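Local coordinates for protein SmhB (Serratia marcescens, PDB 6ZZ5) that is the B component of Smh, a tripartite alpha-pore-forming toxin, and probably inserts into target membranes when the pore assembles, at residues A[23-26]-A[27-30]; A[62-66]-A[67-71]; A[313-316]-A[317-321]; A[10-13]-A[14-18]; A[153-156]-A[157-160]. All coordinates share one frame; numbering follows the deposited sequence. Where two conformers were deposited one is given.

Helix 4-30 carries contact 4 (10-13 with 14-18) and then contact 1 (23-26 with 27-30); the centres of contact 4 and contact 1 lie about 19 Å apart. Contact 2 follows on helix 44-92, where it touches contact 1 through the Arg30-Glu62 salt bridge and through Leu65, which packs on Gln23 and Asn27. Contact 5 turns the chain from helix 99-151 into helix 156-184, and contact 3 ends helix 306-319; the centres of contact 3 and contact 5 are about 61 Å apart on opposite sides of the chain's centre. Each contact joins adjoining residues and closes no loop longer than a helical turn or cap; all five run in series, without nesting or crossing.

Contact 1 (A[23-26]-A[27-30]); sequences QTYC and NSVR
Ser28 turns back onto the carbonyl of Tyr25, one turn earlier in the same helix. Its CB lies 3.4 Å from Tyr25 O, and OG, set between its own backbone N and carbonyl carbon (chi1 79°), closes to 2.6 Å from Tyr25 O and donates its proton there. The donor is tilted 17° from the carbonyl plane, and OG also lies over one face of the Tyr25 ring. Tyr25 O takes a second bond from Val29 N at 3.1 Å, so a hydroxyl and a backbone amide share one acceptor. This is a buried turn of helix 4-30, in the helical bundle of an HBL-family toxin component, and Ser28 OG is also hydrogen-bonded to Gly214 N. Val29 CG2 reaches Tyr25 CD1 at 4.1 Å, approaching the ring obliquely, while the phenol OH is bonded to Gly263 O. On another side of the helix, Gln23 and Asn27 run side by side with their amide planes 18° apart; CG of Gln23 comes 4.1 Å from ND2 of Asn27. The main-chain bond from Asn27 N to Gln23 O, 2.9 Å long, joins the same two residues, and Leu65 of helix 44-92 packs against both side chains.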
loop_
_atom_site.group_PDB
_atom_site.type_symbol
_atom_site.label_atom_id
_atom_site.label_comp_id
_atom_site.label_asym_id
_atom_site.label_seq_id
_atom_site.Cartn_x
_atom_site.Cartn_y
_atom_site.Cartn_z
ATOM N N GLN A 23 3.340 -2.117 2.197
ATOM C CA GLN A 23 4.714 -2.433 2.668
ATOM C C GLN A 23 4.670 -2.984 4.122
ATOM O O GLN A 23 5.253 -4.066 4.413
ATOM C CB GLN A 23 5.590 -1.179 2.650
ATOM C CG GLN A 23 6.941 -1.411 3.253
ATOM C CD GLN A 23 7.788 -0.166 3.129
ATOM O OE1 GLN A 23 7.459 0.849 3.689
ATOM N NE2 GLN A 23 8.899 -0.269 2.449
ATOM N N THR A 24 3.961 -2.305 5.006
ATOM C CA THR A 24 3.820 -2.759 6.417
ATOM C C THR A 24 3.139 -4.130 6.457
ATOM O O THR A 24 3.575 -4.991 7.224
ATOM C CB THR A 24 3.026 -1.751 7.244
ATOM O OG1 THR A 24 3.714 -0.505 7.117
ATOM C CG2 THR A 24 2.953 -2.130 8.702
ATOM N N TYR A 25 2.066 -4.300 5.689
ATOM C CA TYR A 25 1.372 -5.595 5.607
ATOM C C TYR A 25 2.352 -6.694 5.233
ATOM O O TYR A 25 2.331 -7.781 5.867
ATOM C CB TYR A 25 0.159 -5.523 4.676
ATOM C CG TYR A 25 -0.900 -6.541 5.019
ATOM C CD1 TYR A 25 -0.705 -7.881 4.746
ATOM C CD2 TYR A 25 -2.100 -6.155 5.593
ATOM C CE1 TYR A 25 -1.643 -8.836 5.116
ATOM C CE2 TYR A 25 -3.060 -7.091 5.966
ATOM C CZ TYR A 25 -2.832 -8.426 5.707
ATOM O OH TYR A 25 -3.806 -9.284 6.083
ATOM N N CYS A 26 3.151 -6.458 4.188
ATOM C CA CYS A 26 4.170 -7.425 3.692
ATOM C C CYS A 26 5.168 -7.749 4.816
ATOM O O CYS A 26 5.580 -8.920 4.933
ATOM C CB CYS A 26 4.903 -6.901 2.448
ATOM S SG CYS A 26 3.840 -6.948 0.990
ATOM N N ASN A 27 5.615 -6.750 5.567
ATOM C CA ASN A 27 6.559 -6.978 6.701
ATOM C C ASN A 27 5.903 -7.920 7.728
ATOM O O ASN A 27 6.616 -8.801 8.329
ATOM C CB ASN A 27 6.998 -5.650 7.347
ATOM C CG ASN A 27 7.904 -4.838 6.464
ATOM O OD1 ASN A 27 8.631 -5.410 5.693
ATOM N ND2 ASN A 27 7.917 -3.534 6.660
ATOM N N SER A 28 4.603 -7.798 7.919
ATOM C CA SER A 28 3.869 -8.625 8.914
ATOM C C SER A 28 3.836 -10.076 8.438
ATOM O O SER A 28 3.992 -11.002 9.284
ATOM C CB SER A 28 2.489 -8.131 9.234
ATOM O OG SER A 28 1.510 -8.465 8.235
ATOM N N VAL A 29 3.751 -10.268 7.124
ATOM C CA VAL A 29 3.737 -11.624 6.528
ATOM C C VAL A 29 5.099 -12.226 6.739
ATOM O O VAL A 29 5.177 -13.382 7.074
ATOM C CB VAL A 29 3.333 -11.588 5.035
ATOM C CG1 VAL A 29 3.487 -12.944 4.342
ATOM C CG2 VAL A 29 1.940 -11.048 4.870
ATOM N N ARG A 30 6.134 -11.439 6.505
ATOM C CA ARG A 30 7.513 -11.935 6.642
ATOM C C ARG A 30 7.904 -12.118 8.089
ATOM O O ARG A 30 8.967 -12.756 8.314
ATOM C CB ARG A 30 8.499 -11.040 5.904
ATOM C CG ARG A 30 8.223 -11.173 4.406
ATOM C CD ARG A 30 9.200 -10.527 3.510
ATOM N NE ARG A 30 10.601 -10.787 3.762
ATOM C CZ ARG A 30 11.283 -11.814 3.270
ATOM N NH1 ARG A 30 10.685 -12.784 2.593
ATOM N NH2 ARG A 30 12.576 -11.860 3.462
#

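Contact 2 (A[62-66]-A[67-71]); sequences EHYLK and DIQPL
His63 sends its ring out with CG anti to the backbone N (chi1 176°), while Asp67 keeps CG beside its own N (chi1 -57°), and these two settings bring imidazole and carboxylate together one turn apart. The result is a His-carboxylate hydrogen bond in helix 44-92, where the chain passes through a wider pi-type turn and then kinks at a proline. His63 ND1 donates to Asp67 OD2 over 2.6 Å. The acceptor lies nearly in the imidazole plane, at the ring edge, and uses its anti lone pair, the one away from the other oxygen; ring and carboxylate planes are 60° apart. The neighbouring carboxylate would be expected to stabilise a protonated imidazole. Ile68 CG1 sits over one face of this ring.

Tyr64 also throws its ring out anti to the backbone N, and Ile68 crosses it at about a right angle, with CG2 3.7 Å from CE1 of Tyr64. Both side chains are buried: Tyr64 packs on Ala19 and Ile22 of helix 4-30, and Ile68 on Thr126 and Leu130 of helix 99-151. The pi-type turn appears in the bond from Gln69 N to Tyr64 O, five residues back, 2.8 Å long and almost straight on. Ile68 N, four residues on from Tyr64, shares that oxygen, Tyr64 O, at 2.9 Å from above the carbonyl plane. Pro70 has no N-H to continue the pattern, and its ring instead lies against the preceding turn, with CG 3.4 Å from Lys66 O.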
loop_
_atom_site.group_PDB
_atom_site.type_symbol
_atom_site.label_atom_id
_atom_site.label_comp_id
_atom_site.label_asym_id
_atom_site.label_seq_id
_atom_site.Cartn_x
_atom_site.Cartn_y
_atom_site.Cartn_z
ATOM N N GLU A 62 7.938 -10.580 -0.190
ATOM C CA GLU A 62 9.335 -10.216 -0.570
ATOM C C GLU A 62 9.318 -9.631 -1.987
ATOM O O GLU A 62 10.050 -8.653 -2.267
ATOM C CB GLU A 62 10.246 -11.443 -0.514
ATOM C CG GLU A 62 11.689 -11.168 -0.895
ATOM C CD GLU A 62 12.477 -10.452 0.185
ATOM O OE1 GLU A 62 11.833 -9.925 1.142
ATOM O OE2 GLU A 62 13.746 -10.388 0.062
ATOM N N HIS A 63 8.549 -10.219 -2.886
ATOM C CA HIS A 63 8.481 -9.716 -4.288
ATOM C C HIS A 63 7.940 -8.267 -4.273
ATOM O O HIS A 63 8.507 -7.374 -4.922
ATOM C CB HIS A 63 7.668 -10.672 -5.134
ATOM C CG HIS A 63 7.475 -10.186 -6.528
ATOM N ND1 HIS A 63 8.560 -9.776 -7.333
ATOM C CD2 HIS A 63 6.351 -10.027 -7.256
ATOM C CE1 HIS A 63 8.088 -9.415 -8.509
ATOM N NE2 HIS A 63 6.729 -9.554 -8.470
ATOM N N TYR A 64 6.881 -8.017 -3.515
ATOM C CA TYR A 64 6.362 -6.643 -3.362
ATOM C C TYR A 64 7.495 -5.744 -2.859
ATOM O O TYR A 64 7.797 -4.674 -3.473
ATOM C CB TYR A 64 5.135 -6.539 -2.445
ATOM C CG TYR A 64 4.766 -5.087 -2.399
ATOM C CD1 TYR A 64 4.028 -4.513 -3.421
ATOM C CD2 TYR A 64 5.230 -4.275 -1.390
ATOM C CE1 TYR A 64 3.797 -3.147 -3.438
ATOM C CE2 TYR A 64 4.950 -2.928 -1.361
ATOM C CZ TYR A 64 4.277 -2.357 -2.424
ATOM O OH TYR A 64 4.039 -1.004 -2.471
ATOM N N LEU A 65 8.111 -6.138 -1.738
ATOM C CA LEU A 65 9.032 -5.248 -0.991
ATOM C C LEU A 65 10.249 -4.951 -1.875
ATOM O O LEU A 65 10.686 -3.794 -1.884
ATOM C CB LEU A 65 9.462 -5.886 0.325
ATOM C CG LEU A 65 8.379 -5.957 1.411
ATOM C CD1 LEU A 65 8.866 -6.777 2.619
ATOM C CD2 LEU A 65 8.017 -4.559 1.903
ATOM N N LYS A 66 10.798 -5.962 -2.538
ATOM C CA LYS A 66 12.116 -5.881 -3.186
ATOM C C LYS A 66 11.921 -5.355 -4.602
ATOM O O LYS A 66 12.800 -4.635 -5.127
ATOM C CB LYS A 66 12.868 -7.226 -3.138
ATOM C CG LYS A 66 13.402 -7.646 -1.770
ATOM C CD LYS A 66 14.274 -6.599 -1.018
ATOM C CE LYS A 66 14.567 -6.891 0.452
ATOM N NZ LYS A 66 13.786 -6.031 1.388
ATOM N N ASP A 67 10.818 -5.679 -5.255
ATOM C CA ASP A 67 10.777 -5.468 -6.726
ATOM C C ASP A 67 9.736 -4.407 -7.025
ATOM O O ASP A 67 9.782 -3.849 -8.099
ATOM C CB ASP A 67 10.509 -6.777 -7.482
ATOM C CG ASP A 67 11.498 -7.877 -7.206
ATOM O OD1 ASP A 67 12.711 -7.583 -7.170
ATOM O OD2 ASP A 67 11.058 -9.010 -7.027
ATOM N N ILE A 68 8.743 -4.201 -6.161
ATOM C CA ILE A 68 7.631 -3.296 -6.563
ATOM C C ILE A 68 7.721 -1.980 -5.810
ATOM O O ILE A 68 7.619 -0.904 -6.498
ATOM C CB ILE A 68 6.253 -3.984 -6.445
ATOM C CG1 ILE A 68 6.246 -5.284 -7.243
ATOM C CG2 ILE A 68 5.143 -3.019 -6.833
ATOM C CD1 ILE A 68 4.956 -6.056 -7.112
ATOM N N GLN A 69 7.863 -2.010 -4.479
ATOM C CA GLN A 69 8.012 -0.752 -3.706
ATOM C C GLN A 69 9.019 0.198 -4.388
ATOM O O GLN A 69 8.752 1.414 -4.411
ATOM C CB GLN A 69 8.393 -1.033 -2.252
ATOM C CG GLN A 69 8.431 0.190 -1.349
ATOM C CD GLN A 69 7.097 0.699 -0.871
ATOM O OE1 GLN A 69 6.044 0.184 -1.220
ATOM N NE2 GLN A 69 7.118 1.745 -0.071
ATOM N N PRO A 70 10.242 -0.224 -4.790
ATOM C CA PRO A 70 11.202 0.687 -5.447
ATOM C C PRO A 70 10.659 1.351 -6.722
ATOM O O PRO A 70 11.029 2.526 -6.985
ATOM C CB PRO A 70 12.446 -0.149 -5.779
ATOM C CG PRO A 70 12.314 -1.320 -4.827
ATOM C CD PRO A 70 10.820 -1.574 -4.675
ATOM N N LEU A 71 9.732 0.701 -7.424
ATOM C CA LEU A 71 9.076 1.250 -8.637
ATOM C C LEU A 71 8.115 2.353 -8.238
ATOM O O LEU A 71 7.938 3.327 -9.046
ATOM C CB LEU A 71 8.372 0.178 -9.468
ATOM C CG LEU A 71 9.271 -0.958 -9.971
ATOM C CD1 LEU A 71 8.426 -1.979 -10.713
ATOM C CD2 LEU A 71 10.460 -0.479 -10.801
#

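Contact 3 (A[313-316]-A[317-321]); sequences FLTA and SQTSV
The C-terminal end of helix 306-319, where the chain turns toward helix 321-336, is marked by hydroxyl groups folded back onto carbonyls of the preceding turn. Ser317 OG donates to Leu314 O at 2.7 Å, and it can do so because OG stands between the backbone N and the carbonyl carbon (chi1 73°), turned back along the helix. The donor is tilted 18° from the carbonyl plane. The backbone amide of Ser317 goes to Phe313 O, an oxygen that also accepts from Ser90 OG of helix 44-92.

Thr319 makes a similar bond, but four residues back: its OG1 donates to Thr315 O at 2.8 Å, from 44° out of the carbonyl plane and so not on a lone pair. With OG1 placed there, the methyl CG2 of Thr319 is pressed to 3.0 Å from Thr315 O and faces CG2 of Thr315 at 3.7 Å, the two side chains crossing at a slant. Thr315 OG1 itself is bonded to Gln311 O.

The regular bonding then gives out. Gln318 N makes only weak bonds, to Leu314 O and Thr315 O, and Thr319 N donates to Ala316 O at 3.2 Å, three residues back. A water takes up the following step, donating to Ala316 O at 3.0 Å and accepting from Ser320 N at 2.9 Å. Val321 CG2 rests 3.2 Å from Ala316 O, while its side chain packs on Asn87. A three-residue bond followed by a water bridging carbonyl and amide is typical of the C-terminal end of a helix.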
loop_
_atom_site.group_PDB
_atom_site.type_symbol
_atom_site.label_atom_id
_atom_site.label_comp_id
_atom_site.label_asym_id
_atom_site.label_seq_id
_atom_site.Cartn_x
_atom_site.Cartn_y
_atom_site.Cartn_z
ATOM N N PHE A 313 2.103 27.736 -20.171
ATOM C CA PHE A 313 3.285 27.320 -19.380
ATOM C C PHE A 313 3.599 28.359 -18.296
ATOM O O PHE A 313 4.025 27.934 -17.220
ATOM C CB PHE A 313 4.458 26.989 -20.301
ATOM C CG PHE A 313 4.326 25.605 -20.875
ATOM C CD1 PHE A 313 4.753 24.510 -20.165
ATOM C CD2 PHE A 313 3.722 25.379 -22.100
ATOM C CE1 PHE A 313 4.641 23.232 -20.700
ATOM C CE2 PHE A 313 3.566 24.105 -22.610
ATOM C CZ PHE A 313 4.027 23.018 -21.916
ATOM N N LEU A 314 3.420 29.654 -18.523
ATOM C CA LEU A 314 3.598 30.605 -17.394
ATOM C C LEU A 314 2.551 30.298 -16.332
ATOM O O LEU A 314 2.947 30.105 -15.220
ATOM C CB LEU A 314 3.521 32.046 -17.864
ATOM C CG LEU A 314 4.678 32.542 -18.739
ATOM C CD1 LEU A 314 4.333 33.850 -19.426
ATOM C CD2 LEU A 314 5.939 32.729 -17.920
ATOM N N THR A 315 1.254 30.198 -16.681
ATOM C CA THR A 315 0.175 29.878 -15.714
ATOM C C THR A 315 0.454 28.540 -15.005
ATOM O O THR A 315 0.292 28.477 -13.726
ATOM C CB THR A 315 -1.193 29.973 -16.414
ATOM O OG1 THR A 315 -1.192 31.312 -16.924
ATOM C CG2 THR A 315 -2.370 29.725 -15.498
ATOM N N ALA A 316 0.746 27.472 -15.739
ATOM C CA ALA A 316 1.047 26.177 -15.116
ATOM C C ALA A 316 2.090 26.360 -13.992
ATOM O O ALA A 316 1.838 25.921 -12.840
ATOM C CB ALA A 316 1.553 25.183 -16.127
ATOM N N SER A 317 3.197 27.028 -14.282
ATOM C CA SER A 317 4.322 27.173 -13.319
ATOM C C SER A 317 3.849 27.901 -12.061
ATOM O O SER A 317 4.355 27.627 -10.941
ATOM C CB SER A 317 5.517 27.856 -13.980
ATOM O OG SER A 317 5.255 29.242 -14.182
ATOM N N GLN A 318 2.882 28.800 -12.194
ATOM C CA GLN A 318 2.516 29.683 -11.069
ATOM C C GLN A 318 1.322 29.110 -10.321
ATOM O O GLN A 318 1.030 29.642 -9.269
ATOM C CB GLN A 318 2.186 31.066 -11.586
ATOM C CG GLN A 318 3.415 31.866 -11.929
ATOM C CD GLN A 318 3.030 33.239 -12.424
ATOM O OE1 GLN A 318 2.819 33.403 -13.634
ATOM N NE2 GLN A 318 2.915 34.213 -11.515
ATOM N N THR A 319 0.664 28.072 -10.830
ATOM C CA THR A 319 -0.660 27.644 -10.287
ATOM C C THR A 319 -0.541 26.319 -9.532
ATOM O O THR A 319 -0.656 26.393 -8.335
ATOM C CB THR A 319 -1.770 27.621 -11.356
ATOM O OG1 THR A 319 -1.415 26.738 -12.403
ATOM C CG2 THR A 319 -2.038 28.987 -11.910
ATOM N N SER A 320 -0.340 25.158 -10.159
ATOM C CA SER A 320 -0.403 23.891 -9.383
ATOM C C SER A 320 0.940 23.152 -9.381
ATOM O O SER A 320 0.984 22.055 -8.788
ATOM C CB SER A 320 -1.562 23.009 -9.807
ATOM O OG SER A 320 -1.814 22.015 -8.814
ATOM N N VAL A 321 2.034 23.703 -9.957
ATOM C CA VAL A 321 3.263 22.874 -10.050
ATOM C C VAL A 321 3.959 22.857 -8.680
ATOM O O VAL A 321 4.476 21.807 -8.273
ATOM C CB VAL A 321 4.151 23.292 -11.216
ATOM C CG1 VAL A 321 5.444 22.547 -11.189
ATOM C CG2 VAL A 321 3.374 23.084 -12.519
HETATM O O HOH W 1 -0.222 23.770 -12.683
#

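Contact 4 (A[10-13]-A[14-18]); sequences DGMN and AQSSQ
Met12 O receives two bonds from a single residue, Ser16. The hydroxyl OG of Ser16 donates to it at 2.8 Å and the amide N of Ser16 at 3.0 Å, reaching the oxygen from opposite faces of the carbonyl plane, with the OG donor tilted 25° from it. OG is brought there by a first torsion that sets it beside its own backbone N (chi1 -64°); CB of Ser16, placed by the helical backbone, lies 3.1 Å from Met12 O. One residue on, Ser17 N is bonded to Asn13 O; Ser17 OG lies 2.9 Å from the same oxygen, although its proton has another acceptor within reach. Plain helical bonds from Ala14 N to Asp10 O and from Gln15 N to Gly11 O complete the turn. Outward from these, Met12 CG passes 4.1 Å from Ser16 OG, and CB of Gln15 lies 3.3 Å from Gly11 O. This part of helix 4-30 is buried among other helices: Met12 and Ser16 meet Ile331 of helix 321-336, Gln15 meets Ile72 and Asn75 of helix 44-92, and Ser17 meets Val181 and Val182 of helix 156-184. By turning its hydroxyl onto its own helix, Ser16 satisfies a polar group locally where apolar side chains from neighbouring helices close in.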
loop_
_atom_site.group_PDB
_atom_site.type_symbol
_atom_site.label_atom_id
_atom_site.label_comp_id
_atom_site.label_asym_id
_atom_site.label_seq_id
_atom_site.Cartn_x
_atom_site.Cartn_y
_atom_site.Cartn_z
ATOM N N ASP A 10 -3.079 13.742 -7.384
ATOM C CA ASP A 10 -3.983 12.835 -6.642
ATOM C C ASP A 10 -3.483 11.398 -6.790
ATOM O O ASP A 10 -3.562 10.678 -5.805
ATOM C CB ASP A 10 -5.422 12.930 -7.142
ATOM C CG ASP A 10 -6.071 14.258 -6.804
ATOM O OD1 ASP A 10 -5.549 14.986 -5.899
ATOM O OD2 ASP A 10 -7.079 14.551 -7.448
ATOM N N GLY A 11 -3.029 11.012 -7.990
ATOM C CA GLY A 11 -2.470 9.656 -8.239
ATOM C C GLY A 11 -1.271 9.376 -7.360
ATOM O O GLY A 11 -1.162 8.240 -6.780
ATOM N N MET A 12 -0.352 10.348 -7.309
ATOM C CA MET A 12 0.893 10.242 -6.530
ATOM C C MET A 12 0.542 10.099 -5.031
ATOM O O MET A 12 1.158 9.251 -4.373
ATOM C CB MET A 12 1.762 11.478 -6.738
ATOM C CG MET A 12 2.975 11.421 -5.920
ATOM S SD MET A 12 4.008 12.857 -6.220
ATOM C CE MET A 12 3.107 14.175 -5.427
ATOM N N ASN A 13 -0.341 10.940 -4.504
ATOM C CA ASN A 13 -0.711 10.921 -3.070
ATOM C C ASN A 13 -1.353 9.554 -2.741
ATOM O O ASN A 13 -0.950 8.960 -1.707
ATOM C CB ASN A 13 -1.648 12.061 -2.683
ATOM C CG ASN A 13 -0.980 13.430 -2.691
ATOM O OD1 ASN A 13 0.248 13.529 -2.698
ATOM N ND2 ASN A 13 -1.796 14.477 -2.633
ATOM N N ALA A 14 -2.267 9.062 -3.590
ATOM C CA ALA A 14 -3.031 7.817 -3.320
ATOM C C ALA A 14 -2.091 6.612 -3.415
ATOM O O ALA A 14 -2.155 5.740 -2.545
ATOM C CB ALA A 14 -4.207 7.695 -4.255
ATOM N N GLN A 15 -1.178 6.585 -4.402
ATOM C CA GLN A 15 -0.347 5.397 -4.600
ATOM C C GLN A 15 0.701 5.347 -3.500
ATOM O O GLN A 15 0.983 4.267 -3.030
ATOM C CB GLN A 15 0.380 5.406 -5.922
ATOM C CG GLN A 15 1.096 4.112 -6.194
ATOM C CD GLN A 15 1.670 4.020 -7.592
ATOM O OE1 GLN A 15 2.322 4.915 -8.106
ATOM N NE2 GLN A 15 1.498 2.865 -8.192
ATOM N N SER A 16 1.294 6.518 -3.166
ATOM C CA SER A 16 2.327 6.638 -2.110
ATOM C C SER A 16 1.798 6.208 -0.727
ATOM O O SER A 16 2.489 5.469 -0.004
ATOM C CB SER A 16 2.874 8.033 -2.110
ATOM O OG SER A 16 3.528 8.210 -3.364
ATOM N N SER A 17 0.614 6.648 -0.365
ATOM C CA SER A 17 0.004 6.340 0.952
ATOM C C SER A 17 -0.348 4.845 0.972
ATOM O O SER A 17 0.035 4.162 1.930
ATOM C CB SER A 17 -1.202 7.213 1.217
ATOM O OG SER A 17 -2.109 7.143 0.165
ATOM N N GLN A 18 -0.925 4.341 -0.113
ATOM C CA GLN A 18 -1.278 2.896 -0.189
ATOM C C GLN A 18 -0.019 2.039 -0.133
ATOM O O GLN A 18 -0.051 0.985 0.529
ATOM C CB GLN A 18 -2.123 2.575 -1.416
ATOM C CG GLN A 18 -2.837 1.236 -1.293
ATOM C CD GLN A 18 -1.936 0.084 -1.655
ATOM O OE1 GLN A 18 -1.025 0.203 -2.482
ATOM N NE2 GLN A 18 -2.213 -1.075 -1.058
#

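Contact 5 (A[153-156]-A[157-160]); sequences NGNN and GVLE
Asn155 caps the first turn of helix 156-184 with its side-chain oxygen, as an N-cap residue does: OD1 accepts from Val158 N at 2.9 Å, with an N-H...O angle of 154°. The donor stands 33° from the plane of the amide. Gly157 N also lies 2.9 Å from OD1 of Asn155. The side chain of Val158 crosses that of Asn155 at about a right angle, laying its CG2 3.6 Å from OD1 of Asn155. The first torsion of Asn155 sets CG anti to the backbone N (chi1 -177°), and rotation about the next bond turns OD1 to Val158 N.

From the cap the ordinary helical bonds take over. Leu159 N donates to Asn155 O at 3.2 Å, and Glu160 N to Asn156 O at 2.8 Å. Asn156 and Leu159 run side by side, while the Asn156 amide is held by the preceding helix, its OD1 accepting from Asn149 ND2 and its ND2 bonded to Asn150 OD1. Just ahead of the cap, Asn153 has a positive phi and is the C-prime residue of a Schellman motif that closes helix 99-151, so one helix ends and the next is capped within three residues. Leu159 turns inward to Val145 and to Val254 of helix 252-300, and its CD2 passes 4.0 Å from OD1 of Asn156.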
loop_
_atom_site.group_PDB
_atom_site.type_symbol
_atom_site.label_atom_id
_atom_site.label_comp_id
_atom_site.label_asym_id
_atom_site.label_seq_id
_atom_site.Cartn_x
_atom_site.Cartn_y
_atom_site.Cartn_z
ATOM N N ASN A 153 -12.780 -32.946 13.417
ATOM C CA ASN A 153 -14.249 -33.054 13.648
ATOM C C ASN A 153 -14.774 -31.704 14.162
ATOM O O ASN A 153 -15.622 -31.713 15.082
ATOM C CB ASN A 153 -14.548 -34.205 14.624
ATOM C CG ASN A 153 -15.977 -34.710 14.648
ATOM O OD1 ASN A 153 -16.808 -34.331 13.842
ATOM N ND2 ASN A 153 -16.276 -35.586 15.586
ATOM N N GLY A 154 -14.294 -30.592 13.610
ATOM C CA GLY A 154 -14.740 -29.255 14.057
ATOM C C GLY A 154 -16.098 -28.944 13.411
ATOM O O GLY A 154 -16.556 -29.664 12.501
ATOM N N ASN A 155 -16.710 -27.867 13.859
ATOM C CA ASN A 155 -17.972 -27.352 13.285
ATOM C C ASN A 155 -17.650 -26.320 12.185
ATOM O O ASN A 155 -17.033 -25.276 12.505
ATOM C CB ASN A 155 -18.828 -26.828 14.433
ATOM C CG ASN A 155 -20.154 -26.349 13.909
ATOM O OD1 ASN A 155 -20.205 -25.490 13.046
ATOM N ND2 ASN A 155 -21.218 -26.978 14.349
ATOM N N ASN A 156 -18.010 -26.609 10.925
ATOM C CA ASN A 156 -17.652 -25.762 9.765
ATOM C C ASN A 156 -18.533 -24.483 9.766
ATOM O O ASN A 156 -18.017 -23.460 9.355
ATOM C CB ASN A 156 -17.641 -26.563 8.457
ATOM C CG ASN A 156 -16.363 -27.367 8.212
ATOM O OD1 ASN A 156 -15.225 -26.955 8.482
ATOM N ND2 ASN A 156 -16.508 -28.549 7.651
ATOM N N GLY A 157 -19.747 -24.501 10.323
ATOM C CA GLY A 157 -20.608 -23.310 10.530
ATOM C C GLY A 157 -19.958 -22.299 11.484
ATOM O O GLY A 157 -20.007 -21.099 11.245
ATOM N N VAL A 158 -19.338 -22.765 12.560
ATOM C CA VAL A 158 -18.631 -21.843 13.489
ATOM C C VAL A 158 -17.414 -21.263 12.774
ATOM O O VAL A 158 -17.141 -20.083 12.886
ATOM C CB VAL A 158 -18.230 -22.541 14.796
ATOM C CG1 VAL A 158 -17.371 -21.621 15.638
ATOM C CG2 VAL A 158 -19.443 -23.011 15.582
ATOM N N LEU A 159 -16.656 -22.086 12.069
ATOM C CA LEU A 159 -15.449 -21.609 11.343
ATOM C C LEU A 159 -15.852 -20.579 10.285
ATOM O O LEU A 159 -15.192 -19.539 10.169
ATOM C CB LEU A 159 -14.771 -22.819 10.719
ATOM C CG LEU A 159 -13.544 -22.523 9.879
ATOM C CD1 LEU A 159 -12.494 -21.745 10.678
ATOM C CD2 LEU A 159 -12.973 -23.825 9.367
ATOM N N GLU A 160 -16.903 -20.857 9.535
ATOM C CA GLU A 160 -17.397 -19.929 8.481
ATOM C C GLU A 160 -17.874 -18.621 9.107
ATOM O O GLU A 160 -17.549 -17.583 8.519
ATOM C CB GLU A 160 -18.523 -20.540 7.645
ATOM C CG GLU A 160 -17.992 -21.072 6.339
ATOM C CD GLU A 160 -16.851 -20.210 5.801
ATOM O OE1 GLU A 160 -15.733 -20.769 5.580
ATOM O OE2 GLU A 160 -17.068 -18.964 5.626
#